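PDB 7K4O: carboxylic ester hydrolase from Aspergillus niger, which hydrolyses carboxylic ester bonds as a serine esterase, probably those of gallic acid esters in tannins. Local coordinates for residues V245-A250 against S276-K281; A251-A254 against D260-V263; E304-I309 against A329-A334. One frame throughout, in Å; residues are numbered along the deposited sequence.

All three contacts lie between strands 205-209 and 410-416 of the main sheet, in a long insertion that probably forms the lid of this alpha/beta-hydrolase. Interactions 1 and 2 both use helix 238-252, and W261 packs back on I249 and A250 to join them. Interaction 1 is partly buried, and its helix carries a glycan on N246; it combines apolar contact with loosely placed opposite charges. Interaction 2 is buried but strongly polar, with carboxylates and carbonyls gathered round calcium. Interaction 3 is buried and apolar. It meets interaction 1 where V245 packs on F331 and S276 probably hydrogen-bonds to K307. Interactions 2 and 3 do not touch.

Interaction 1: residues V245-A250 against S276-K281; sequences VNETIA and STIEGK. With NAG (2-acetamido-2-deoxy-beta-D-glucopyranose), chain G.
The E247 carboxylate turns one face to K281 and the other back to its own helix. K281 CD sits almost straight above the first face, 4.1 Å from E247 CD. The lysine chain crosses the glutamate at about a right angle. It then bends again near its tip, bringing K281 NZ over the same face, 4.2 Å from E247 OE1. This is too long for a salt bridge, so the attraction is probably modest. The bend of E247 at chi2 (-65°) lays the carboxylate over towards K281 and leaves its CB and CG for I278.

I278 carries the apolar part of the contact. Its CG1-CD1 branch is extended (chi2 167°), so that CD1 reaches E247 CB at 3.5 Å. The other branch, I278 CG2, lies 3.9 Å from E247 CG. I278 CD1 also comes to 4.1 Å from T248 OG1, which is hydrogen-bonded to I244 O one turn back in the helix.

The second flat group is the N246 amide, which leads away from 276-281. N246 ND2 is bonded covalently to C1 of the NAG, 1.5 Å away. The sugar lies on the OD1 side of the amide, and D242 also hydrogen-bonds to it. N246, E247 and T248 form the Asn-X-Thr sequon of this N-linked glycan.

On the other segment, a short 3-10 segment leads into a type II beta turn from I278 to K281, with G280 at positive phi. The turn is closed by K281 N to I278 O at 3.0 Å. G280 and K281 bond on to V298 through their backbones. The arrangement is a glycosylated helix packed against a type II turn that leads into strand 282-285.

Interaction 2: residues A251-A254 against D260-V263; sequences ACDA and DWVV. With CA (calcium ion), chain K.
D253 reaches across to the loop 260-263. From CB, its CG stands anti to the backbone N (chi1 177°), which sends the carboxylate towards the loop backbone. D253 CG lies 3.3 Å from W261 N. The two oxygens then divide the work.

D253 OD1 binds the calcium ion at 2.4 Å. It also accepts from two backbone groups. D260 N meets its syn lone pair at 3.3 Å in a nearly straight bond (174°). V262 N comes from above the carboxylate plane, 73° out of it. D253 OD2 takes the bond from W261 N at 2.9 Å, also from above the plane, and a weak second one from D260 N. These N-H groups limit how the carboxylate can turn.

D260 OD1 binds the calcium at 2.5 Å, with the D260 carboxylate nearly coplanar with that of D253. D260 OD2 receives a bond from a water that is itself a calcium ligand. The backbone oxygens of D253 and V262 bind the ion too, and D256 and K258 complete the site.

Away from the ion, V263 CG2 packs 4.0 Å from C252 CB and lies close to D253 N. C252 forms a disulfide with C269, tying this helix to helix 266-272.

The ligands are all oxygens, as suits calcium. D253 OD1 and D260 OD1 stand only 2.9 Å apart because both bind the ion. Its charge probably offsets their repulsion and keeps both carboxylates ionised.

Interaction 3: residues E304-I309 against A329-A334; sequences EVAKTI and AAFDDA
The ring of F331, from the loop 329-334, packs into an apolar cluster on helix 300-310, where it meets A306 and I309. F331 CZ lies 3.8 Å from A306 CB, which approaches the ring obliquely. I309 CD1 comes to the ring edge, near its plane, 4.0 Å from F331 CD2. The CG1 branch of I309 stands beside its backbone N (chi1 -69°) and runs on extended (chi2 169°). That carries CD1 on to A334 CB, also at 3.8 Å, so one methyl touches both F331 and A334.

F331 is the centre of an inverse gamma turn. F331 and A334 both point at the helix. Helix 238-252 also packs here, with L241 and V245 against the ring. Helix 224-232 adds S225 next to I309.

On the helix, T308 OG1 donates to E304 O at 2.7 Å. T308 N reaches the same oxygen from the opposite face of the carbonyl plane. In the loop, buried D333 is hydrogen-bonded to Y325 and H222, and H222 lines the pocket that holds gallic acid.

Interaction 1: residues V245-A250 against S276-K281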
loop_
_atom_site.group_PDB
_atom_site.type_symbol
_atom_site.label_atom_id
_atom_site.label_comp_id
_atom_site.label_asym_id
_atom_site.label_seq_id
_atom_site.Cartn_x
_atom_site.Cartn_y
_atom_site.Cartn_z
ATOM N N VAL A 245 1.797 23.557 2.168
ATOM C CA VAL A 245 1.144 22.423 2.903
ATOM C C VAL A 245 0.728 22.897 4.312
ATOM O O VAL A 245 -0.407 22.650 4.722
ATOM C CB VAL A 245 2.096 21.222 2.969
ATOM C CG1 VAL A 245 1.607 20.164 3.942
ATOM C CG2 VAL A 245 2.326 20.654 1.576
ATOM N N ASN A 246 1.651 23.509 5.056
ATOM C CA ASN A 246 1.388 24.004 6.441
ATOM C C ASN A 246 0.195 24.950 6.431
ATOM O O ASN A 246 -0.670 24.801 7.295
ATOM C CB ASN A 246 2.624 24.643 7.089
ATOM C CG ASN A 246 3.634 23.631 7.585
ATOM O OD1 ASN A 246 3.383 22.414 7.530
ATOM N ND2 ASN A 246 4.796 24.100 8.042
ATOM N N GLU A 247 0.104 25.892 5.489
ATOM C CA GLU A 247 -1.050 26.837 5.437
ATOM C C GLU A 247 -2.336 26.146 5.016
ATOM O O GLU A 247 -3.438 26.626 5.402
ATOM C CB GLU A 247 -0.744 27.989 4.481
ATOM C CG GLU A 247 0.343 28.895 5.019
ATOM C CD GLU A 247 -0.095 29.621 6.290
ATOM O OE1 GLU A 247 -1.238 30.120 6.357
ATOM O OE2 GLU A 247 0.686 29.644 7.212
ATOM N N THR A 248 -2.242 25.071 4.195
ATOM C CA THR A 248 -3.443 24.287 3.824
ATOM C C THR A 248 -3.944 23.572 5.089
ATOM O O THR A 248 -5.154 23.569 5.317
ATOM C CB THR A 248 -3.117 23.354 2.644
ATOM O OG1 THR A 248 -2.628 24.142 1.544
ATOM C CG2 THR A 248 -4.320 22.546 2.223
ATOM N N ILE A 249 -3.043 23.005 5.877
ATOM C CA ILE A 249 -3.449 22.311 7.141
ATOM C C ILE A 249 -4.151 23.350 8.038
ATOM O O ILE A 249 -5.262 23.076 8.554
ATOM C CB ILE A 249 -2.262 21.650 7.834
ATOM C CG1 ILE A 249 -1.742 20.442 7.032
ATOM C CG2 ILE A 249 -2.658 21.259 9.243
ATOM C CD1 ILE A 249 -0.414 19.932 7.485
ATOM N N ALA A 250 -3.564 24.542 8.174
ATOM C CA ALA A 250 -4.137 25.602 9.056
ATOM C C ALA A 250 -5.534 25.976 8.579
ATOM O O ALA A 250 -6.456 26.101 9.414
ATOM C CB ALA A 250 -3.206 26.801 9.106
ATOM N N SER A 276 -4.241 30.234 -3.515
ATOM C CA SER A 276 -3.831 31.614 -3.949
ATOM C C SER A 276 -3.770 32.573 -2.739
ATOM O O SER A 276 -2.951 33.511 -2.776
ATOM C CB SER A 276 -4.740 32.143 -5.010
ATOM O OG SER A 276 -4.379 31.585 -6.262
ATOM N N THR A 277 -4.533 32.301 -1.676
ATOM C CA THR A 277 -4.531 33.100 -0.421
ATOM C C THR A 277 -3.183 33.006 0.279
ATOM O O THR A 277 -2.934 33.810 1.207
ATOM C CB THR A 277 -5.645 32.653 0.521
ATOM O OG1 THR A 277 -5.385 31.295 0.896
ATOM C CG2 THR A 277 -7.005 32.788 -0.122
ATOM N N ILE A 278 -2.318 32.083 -0.114
ATOM C CA ILE A 278 -1.013 31.870 0.575
ATOM C C ILE A 278 0.063 32.731 -0.092
ATOM O O ILE A 278 1.158 32.849 0.466
ATOM C CB ILE A 278 -0.644 30.365 0.596
ATOM C CG1 ILE A 278 -1.761 29.562 1.263
ATOM C CG2 ILE A 278 0.689 30.135 1.291
ATOM C CD1 ILE A 278 -1.658 28.058 1.055
ATOM N N GLU A 279 -0.211 33.272 -1.273
ATOM C CA GLU A 279 0.795 34.109 -1.975
ATOM C C GLU A 279 1.260 35.241 -1.047
ATOM O O GLU A 279 0.415 35.871 -0.423
ATOM C CB GLU A 279 0.242 34.709 -3.254
ATOM C CG GLU A 279 1.350 35.334 -4.079
ATOM C CD GLU A 279 0.903 35.912 -5.401
ATOM O OE1 GLU A 279 1.600 36.834 -5.880
ATOM O OE2 GLU A 279 -0.124 35.437 -5.950
ATOM N N GLY A 280 2.568 35.423 -0.939
ATOM C CA GLY A 280 3.176 36.484 -0.121
ATOM C C GLY A 280 3.519 36.017 1.280
ATOM O O GLY A 280 4.258 36.718 1.958
ATOM N N LYS A 281 3.060 34.852 1.725
ATOM C CA LYS A 281 3.389 34.404 3.095
ATOM C C LYS A 281 4.874 34.085 3.166
ATOM O O LYS A 281 5.438 33.445 2.290
ATOM C CB LYS A 281 2.525 33.216 3.507
ATOM C CG LYS A 281 1.095 33.581 3.893
ATOM C CD LYS A 281 0.889 33.549 5.407
ATOM C CE LYS A 281 -0.168 34.503 5.937
ATOM N NZ LYS A 281 -1.527 34.200 5.422
HETATM C C1 NAG G . 5.915 23.278 8.560
HETATM C C2 NAG G . 7.219 24.029 8.889
HETATM C C3 NAG G . 8.286 23.166 9.540
HETATM C C4 NAG G . 7.642 22.624 10.784
HETATM C C5 NAG G . 6.364 21.874 10.417
HETATM C C6 NAG G . 5.678 21.350 11.664
HETATM C C7 NAG G . 7.721 25.761 7.238
HETATM C C8 NAG G . 8.309 26.012 5.880
HETATM N N2 NAG G . 7.798 24.500 7.653
HETATM O O3 NAG G . 9.461 23.966 9.709
HETATM O O4 NAG G . 8.585 21.711 11.274
HETATM O O5 NAG G . 5.415 22.681 9.748
HETATM O O6 NAG G . 4.519 20.644 11.278
HETATM O O7 NAG G . 7.225 26.627 7.923
#

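Interaction 2: residues A251-A254 against D260-V263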
loop_
_atom_site.group_PDB
_atom_site.type_symbol
_atom_site.label_atom_id
_atom_site.label_comp_id
_atom_site.label_asym_id
_atom_site.label_seq_id
_atom_site.Cartn_x
_atom_site.Cartn_y
_atom_site.Cartn_z
ATOM N N ALA A 251 -5.736 26.087 7.269
ATOM C CA ALA A 251 -7.014 26.571 6.706
ATOM C C ALA A 251 -8.075 25.468 6.749
ATOM O O ALA A 251 -9.249 25.805 6.741
ATOM C CB ALA A 251 -6.815 27.093 5.300
ATOM N N CYS A 252 -7.705 24.182 6.743
ATOM C CA CYS A 252 -8.690 23.088 6.500
ATOM C C CYS A 252 -8.878 22.249 7.766
ATOM O O CYS A 252 -9.853 21.481 7.793
ATOM C CB CYS A 252 -8.226 22.225 5.329
ATOM S SG CYS A 252 -8.239 23.127 3.752
ATOM N N ASP A 253 -8.047 22.450 8.796
ATOM C CA ASP A 253 -8.154 21.720 10.089
ATOM C C ASP A 253 -9.595 21.685 10.596
ATOM O O ASP A 253 -10.109 20.566 10.911
ATOM C CB ASP A 253 -7.214 22.315 11.104
ATOM C CG ASP A 253 -7.302 21.672 12.472
ATOM O OD1 ASP A 253 -7.809 20.515 12.581
ATOM O OD2 ASP A 253 -6.821 22.324 13.429
ATOM N N ALA A 254 -10.239 22.861 10.675
ATOM C CA ALA A 254 -11.540 23.042 11.358
ATOM C C ALA A 254 -12.692 22.578 10.472
ATOM O O ALA A 254 -13.818 22.495 10.938
ATOM C CB ALA A 254 -11.708 24.490 11.768
ATOM N N ASP A 260 -7.623 20.291 15.826
ATOM C CA ASP A 260 -6.634 19.327 16.360
ATOM C C ASP A 260 -5.386 19.299 15.472
ATOM O O ASP A 260 -4.516 18.473 15.724
ATOM C CB ASP A 260 -7.271 17.938 16.484
ATOM C CG ASP A 260 -7.843 17.388 15.169
ATOM O OD1 ASP A 260 -7.844 18.123 14.152
ATOM O OD2 ASP A 260 -8.353 16.217 15.189
ATOM N N TRP A 261 -5.225 20.242 14.552
ATOM C CA TRP A 261 -4.127 20.211 13.556
ATOM C C TRP A 261 -4.127 18.821 12.832
ATOM O O TRP A 261 -3.078 18.216 12.686
ATOM C CB TRP A 261 -2.806 20.531 14.234
ATOM C CG TRP A 261 -1.786 21.010 13.248
ATOM C CD1 TRP A 261 -0.727 20.306 12.750
ATOM C CD2 TRP A 261 -1.776 22.293 12.589
ATOM N NE1 TRP A 261 -0.043 21.073 11.839
ATOM C CE2 TRP A 261 -0.656 22.295 11.723
ATOM C CE3 TRP A 261 -2.558 23.453 12.701
ATOM C CZ2 TRP A 261 -0.313 23.410 10.952
ATOM C CZ3 TRP A 261 -2.217 24.549 11.933
ATOM C CH2 TRP A 261 -1.117 24.520 11.069
ATOM N N VAL A 262 -5.306 18.399 12.452
ATOM C CA VAL A 262 -5.504 17.196 11.602
ATOM C C VAL A 262 -6.569 17.550 10.606
ATOM O O VAL A 262 -7.652 17.930 10.979
ATOM C CB VAL A 262 -5.895 15.952 12.418
ATOM C CG1 VAL A 262 -5.971 14.733 11.484
ATOM C CG2 VAL A 262 -4.912 15.700 13.548
ATOM N N VAL A 263 -6.269 17.350 9.328
ATOM C CA VAL A 263 -7.311 17.485 8.286
ATOM C C VAL A 263 -7.927 16.117 7.985
ATOM O O VAL A 263 -7.328 15.340 7.213
ATOM C CB VAL A 263 -6.686 18.141 7.051
ATOM C CG1 VAL A 263 -7.690 18.245 5.919
ATOM C CG2 VAL A 263 -6.104 19.503 7.435
HETATM CA CA CA K . -9.437 18.741 12.333
HETATM O O HOH W 1 -9.865 16.278 12.997
#

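Interaction 3: residues E304-I309 against A329-A334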
loop_
_atom_site.group_PDB
_atom_site.type_symbol
_atom_site.label_atom_id
_atom_site.label_comp_id
_atom_site.label_asym_id
_atom_site.label_seq_id
_atom_site.Cartn_x
_atom_site.Cartn_y
_atom_site.Cartn_z
ATOM N N GLU A 304 1.211 28.444 -8.747
ATOM C CA GLU A 304 0.768 27.899 -10.053
ATOM C C GLU A 304 1.251 26.432 -10.181
ATOM O O GLU A 304 0.449 25.584 -10.602
ATOM C CB GLU A 304 1.306 28.745 -11.213
ATOM C CG GLU A 304 0.714 28.369 -12.556
ATOM C CD GLU A 304 1.294 29.160 -13.735
ATOM O OE1 GLU A 304 2.475 29.635 -13.644
ATOM O OE2 GLU A 304 0.609 29.235 -14.756
ATOM N N VAL A 305 2.497 26.163 -9.840
ATOM C CA VAL A 305 3.048 24.787 -9.869
ATOM C C VAL A 305 2.198 23.932 -8.915
ATOM O O VAL A 305 1.740 22.840 -9.337
ATOM C CB VAL A 305 4.530 24.742 -9.513
ATOM C CG1 VAL A 305 4.978 23.325 -9.168
ATOM C CG2 VAL A 305 5.358 25.305 -10.668
ATOM N N ALA A 306 1.939 24.417 -7.706
ATOM C CA ALA A 306 1.263 23.595 -6.681
ATOM C C ALA A 306 -0.139 23.300 -7.174
ATOM O O ALA A 306 -0.610 22.156 -7.017
ATOM C CB ALA A 306 1.248 24.249 -5.324
ATOM N N LYS A 307 -0.844 24.297 -7.700
ATOM C CA LYS A 307 -2.234 24.094 -8.118
ATOM C C LYS A 307 -2.245 23.093 -9.269
ATOM O O LYS A 307 -3.237 22.353 -9.406
ATOM C CB LYS A 307 -2.907 25.380 -8.592
ATOM C CG LYS A 307 -3.390 26.292 -7.485
ATOM C CD LYS A 307 -4.301 27.351 -8.046
ATOM C CE LYS A 307 -4.817 28.238 -6.941
ATOM N NZ LYS A 307 -5.835 29.170 -7.462
ATOM N N THR A 308 -1.261 23.173 -10.142
ATOM C CA THR A 308 -1.214 22.311 -11.348
ATOM C C THR A 308 -0.992 20.847 -10.892
ATOM O O THR A 308 -1.640 19.963 -11.454
ATOM C CB THR A 308 -0.169 22.824 -12.347
ATOM O OG1 THR A 308 -0.553 24.174 -12.682
ATOM C CG2 THR A 308 -0.147 21.973 -13.590
ATOM N N ILE A 309 -0.098 20.634 -9.941
ATOM C CA ILE A 309 0.200 19.282 -9.370
ATOM C C ILE A 309 -1.085 18.760 -8.748
ATOM O O ILE A 309 -1.551 17.657 -9.093
ATOM C CB ILE A 309 1.351 19.331 -8.380
ATOM C CG1 ILE A 309 2.665 19.622 -9.096
ATOM C CG2 ILE A 309 1.425 18.019 -7.590
ATOM C CD1 ILE A 309 3.823 19.952 -8.191
ATOM N N ALA A 329 -1.096 16.569 1.541
ATOM C CA ALA A 329 0.027 15.646 1.269
ATOM C C ALA A 329 1.287 16.445 0.936
ATOM O O ALA A 329 1.177 17.444 0.170
ATOM C CB ALA A 329 -0.326 14.667 0.154
ATOM N N ALA A 330 2.427 16.015 1.452
ATOM C CA ALA A 330 3.731 16.628 1.155
ATOM C C ALA A 330 4.003 16.585 -0.353
ATOM O O ALA A 330 3.574 15.652 -1.051
ATOM C CB ALA A 330 4.815 15.967 1.917
ATOM N N PHE A 331 4.727 17.585 -0.860
ATOM C CA PHE A 331 5.115 17.649 -2.287
ATOM C C PHE A 331 6.416 16.884 -2.511
ATOM O O PHE A 331 7.429 17.465 -2.992
ATOM C CB PHE A 331 5.220 19.123 -2.714
ATOM C CG PHE A 331 3.906 19.803 -2.922
ATOM C CD1 PHE A 331 3.244 20.420 -1.871
ATOM C CD2 PHE A 331 3.333 19.860 -4.172
ATOM C CE1 PHE A 331 2.021 21.029 -2.063
ATOM C CE2 PHE A 331 2.107 20.474 -4.359
ATOM C CZ PHE A 331 1.454 21.060 -3.312
ATOM N N ASP A 332 6.424 15.563 -2.268
ATOM C CA ASP A 332 7.651 14.749 -2.400
ATOM C C ASP A 332 8.046 14.601 -3.869
ATOM O O ASP A 332 9.228 14.721 -4.152
ATOM C CB ASP A 332 7.502 13.358 -1.764
ATOM C CG ASP A 332 7.672 13.349 -0.253
ATOM O OD1 ASP A 332 7.019 14.168 0.409
ATOM O OD2 ASP A 332 8.445 12.501 0.257
ATOM N N ASP A 333 7.083 14.311 -4.745
ATOM C CA ASP A 333 7.356 14.119 -6.184
ATOM C C ASP A 333 8.000 15.412 -6.716
ATOM O O ASP A 333 8.875 15.318 -7.608
ATOM C CB ASP A 333 6.097 13.817 -6.976
ATOM C CG ASP A 333 5.672 12.333 -6.891
ATOM O OD1 ASP A 333 6.411 11.518 -6.254
ATOM O OD2 ASP A 333 4.636 12.050 -7.503
ATOM N N ALA A 334 7.566 16.546 -6.176
ATOM C CA ALA A 334 8.007 17.877 -6.686
ATOM C C ALA A 334 9.407 18.243 -6.197
ATOM O O ALA A 334 9.932 19.318 -6.652
ATOM C CB ALA A 334 7.014 18.954 -6.294
#